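Local coordinates for uncharacterized protein (Bacteroides uniformis, PDB 4IYK) that is of unknown function but probably binds carbohydrate, with a probable transthyretin-like N-terminal domain and a probable E-set, immunoglobulin-like C-terminal domain, at residues A123-E128 / K137-F142. Residues are numbered along the deposited sequence; the frame is centred on the assembly and turned at random.
Sequences ATFSLE and KEIQLF
Ile139 is the main knob of this interface: its side chain, forked at CB, projects from 137-142 toward Phe125 and Leu127 of 123-128. The two branches divide the work. CG2 fills the notch between Leu127 and the phenyl ring, 4.0 Å from Leu127 CD1 and 4.1 Å from Phe125 CE2. The other branch ends in CD1, which lies 3.9 Å from Phe125 CZ. This split follows from the first torsion of Ile139 (chi1 57°), which sets CG1 between the backbone N and the carbonyl carbon and CG2 opposite that carbon. Phe125 takes a similar setting (chi1 58°), and its ring atoms CE2 and CZ do the touching, at an oblique approach. Further along, the shapes reverse: Ala123 is a short bump whose CB fits against the fork of Leu141, 3.8 Å from CD2 and 3.9 Å from CD1. The small residue thus meets a leucine where the CA atoms are 7.1 Å apart, whereas those of Leu127 and Ile139 stand 10.1 Å apart. That widening is consistent with segments diverging from antiparallel (142° between directions). A closest approach of 9.1 Å between the segment axes, purely apolar contacts and strands in different sheets fit face-to-face packing in a beta-sandwich, consistent with an E-set domain. All five residues are buried. On one side, strand 120-129 runs between 107-117 and 178-183, with Phe125 also touching Val109; on the other, 135-144 pairs with 163-166, 169-171 and 196-206. Strand 178-183 helps close the core, placing Tyr178 and Leu180 against Ile139 and Ile182 against Leu141.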
loop_
_atom_site.group_PDB
_atom_site.type_symbol
_atom_site.label_atom_id
_atom_site.label_comp_id
_atom_site.label_asym_id
_atom_site.label_seq_id
_atom_site.Cartn_x
_atom_site.Cartn_y
_atom_site.Cartn_z
ATOM N N ALA A 123 -4.512 16.829 -4.081
ATOM C CA ALA A 123 -3.742 16.089 -3.089
ATOM C C ALA A 123 -2.438 16.828 -2.820
ATOM O O ALA A 123 -1.809 17.311 -3.758
ATOM C CB ALA A 123 -3.462 14.671 -3.582
ATOM N N THR A 124 -2.091 17.011 -1.540
ATOM C CA THR A 124 -0.844 17.650 -1.109
ATOM C C THR A 124 -0.211 16.734 -0.085
ATOM O O THR A 124 -0.918 16.095 0.706
ATOM C CB THR A 124 -1.037 19.090 -0.599
ATOM O OG1 THR A 124 -1.961 19.089 0.486
ATOM C CG2 THR A 124 -1.487 20.047 -1.695
ATOM N N PHE A 125 1.121 16.614 -0.146
ATOM C CA PHE A 125 1.864 15.679 0.687
ATOM C C PHE A 125 3.373 15.861 0.540
ATOM O O PHE A 125 3.863 16.517 -0.380
ATOM C CB PHE A 125 1.486 14.196 0.327
ATOM C CG PHE A 125 1.722 13.801 -1.118
ATOM C CD1 PHE A 125 0.794 14.119 -2.109
ATOM C CD2 PHE A 125 2.878 13.121 -1.493
ATOM C CE1 PHE A 125 1.023 13.766 -3.447
ATOM C CE2 PHE A 125 3.090 12.749 -2.831
ATOM C CZ PHE A 125 2.159 13.065 -3.792
ATOM N N SER A 126 4.093 15.236 1.461
ATOM C CA SER A 126 5.537 15.128 1.509
ATOM C C SER A 126 5.889 13.657 1.520
ATOM O O SER A 126 5.021 12.816 1.768
ATOM C CB SER A 126 6.088 15.838 2.750
ATOM O OG SER A 126 6.166 17.231 2.504
ATOM N N LEU A 127 7.164 13.344 1.304
ATOM C CA LEU A 127 7.658 11.971 1.277
ATOM C C LEU A 127 8.913 11.843 2.095
ATOM O O LEU A 127 9.716 12.775 2.180
ATOM C CB LEU A 127 7.930 11.477 -0.160
ATOM C CG LEU A 127 6.744 11.485 -1.140
ATOM C CD1 LEU A 127 7.209 11.156 -2.540
ATOM C CD2 LEU A 127 5.660 10.520 -0.733
ATOM N N GLU A 128 9.082 10.662 2.674
ATOM C CA GLU A 128 10.226 10.307 3.483
ATOM C C GLU A 128 10.739 8.956 2.994
ATOM O O GLU A 128 9.956 8.039 2.786
ATOM C CB GLU A 128 9.771 10.287 4.942
ATOM C CG GLU A 128 10.821 9.997 5.979
ATOM C CD GLU A 128 10.180 9.954 7.353
ATOM O OE1 GLU A 128 9.539 10.958 7.743
ATOM O OE2 GLU A 128 10.253 8.888 8.007
ATOM N N LYS A 137 10.305 7.131 -8.156
ATOM C CA LYS A 137 10.029 6.800 -9.558
ATOM C C LYS A 137 8.688 7.412 -10.011
ATOM O O LYS A 137 8.628 8.013 -11.084
ATOM C CB LYS A 137 10.023 5.271 -9.740
ATOM C CG LYS A 137 10.124 4.798 -11.183
ATOM C CD LYS A 137 10.054 3.278 -11.256
ATOM C CE LYS A 137 9.978 2.752 -12.674
ATOM N NZ LYS A 137 9.678 1.296 -12.715
ATOM N N GLU A 138 7.621 7.256 -9.211
ATOM C CA GLU A 138 6.287 7.771 -9.549
ATOM C C GLU A 138 5.484 8.271 -8.345
ATOM O O GLU A 138 5.638 7.756 -7.235
ATOM C CB GLU A 138 5.432 6.679 -10.232
ATOM C CG GLU A 138 5.926 6.147 -11.576
ATOM C CD GLU A 138 5.122 5.006 -12.172
ATOM O OE1 GLU A 138 3.928 4.869 -11.825
ATOM O OE2 GLU A 138 5.689 4.244 -12.987
ATOM N N ILE A 139 4.551 9.215 -8.603
ATOM C CA ILE A 139 3.547 9.689 -7.634
ATOM C C ILE A 139 2.196 9.691 -8.371
ATOM O O ILE A 139 2.130 9.985 -9.581
ATOM C CB ILE A 139 3.844 11.028 -6.888
ATOM C CG1 ILE A 139 4.068 12.209 -7.864
ATOM C CG2 ILE A 139 5.000 10.857 -5.880
ATOM C CD1 ILE A 139 3.917 13.631 -7.254
ATOM N N GLN A 140 1.131 9.295 -7.657
ATOM C CA GLN A 140 -0.177 9.211 -8.264
ATOM C C GLN A 140 -1.280 9.330 -7.244
ATOM O O GLN A 140 -1.171 8.815 -6.118
ATOM C CB GLN A 140 -0.325 7.885 -9.043
ATOM C CG GLN A 140 -1.609 7.803 -9.880
ATOM C CD GLN A 140 -1.503 6.791 -10.987
ATOM O OE1 GLN A 140 -0.518 6.084 -11.131
ATOM N NE2 GLN A 140 -2.546 6.641 -11.739
ATOM N N LEU A 141 -2.361 10.017 -7.665
ATOM C CA LEU A 141 -3.590 10.146 -6.910
ATOM C C LEU A 141 -4.576 9.160 -7.515
ATOM O O LEU A 141 -5.159 9.424 -8.572
ATOM C CB LEU A 141 -4.131 11.603 -6.896
ATOM C CG LEU A 141 -5.430 11.847 -6.096
ATOM C CD1 LEU A 141 -5.279 11.426 -4.614
ATOM C CD2 LEU A 141 -5.864 13.325 -6.190
ATOM N N PHE A 142 -4.702 7.976 -6.884
ATOM C CA PHE A 142 -5.616 6.950 -7.382
ATOM C C PHE A 142 -7.032 7.264 -6.975
ATOM O O PHE A 142 -7.259 7.782 -5.886
ATOM C CB PHE A 142 -5.212 5.546 -6.903
ATOM C CG PHE A 142 -3.840 5.136 -7.382
ATOM C CD1 PHE A 142 -3.649 4.665 -8.684
ATOM C CD2 PHE A 142 -2.723 5.276 -6.553
ATOM C CE1 PHE A 142 -2.375 4.271 -9.122
ATOM C CE2 PHE A 142 -1.447 4.887 -6.996
ATOM C CZ PHE A 142 -1.280 4.408 -8.284
#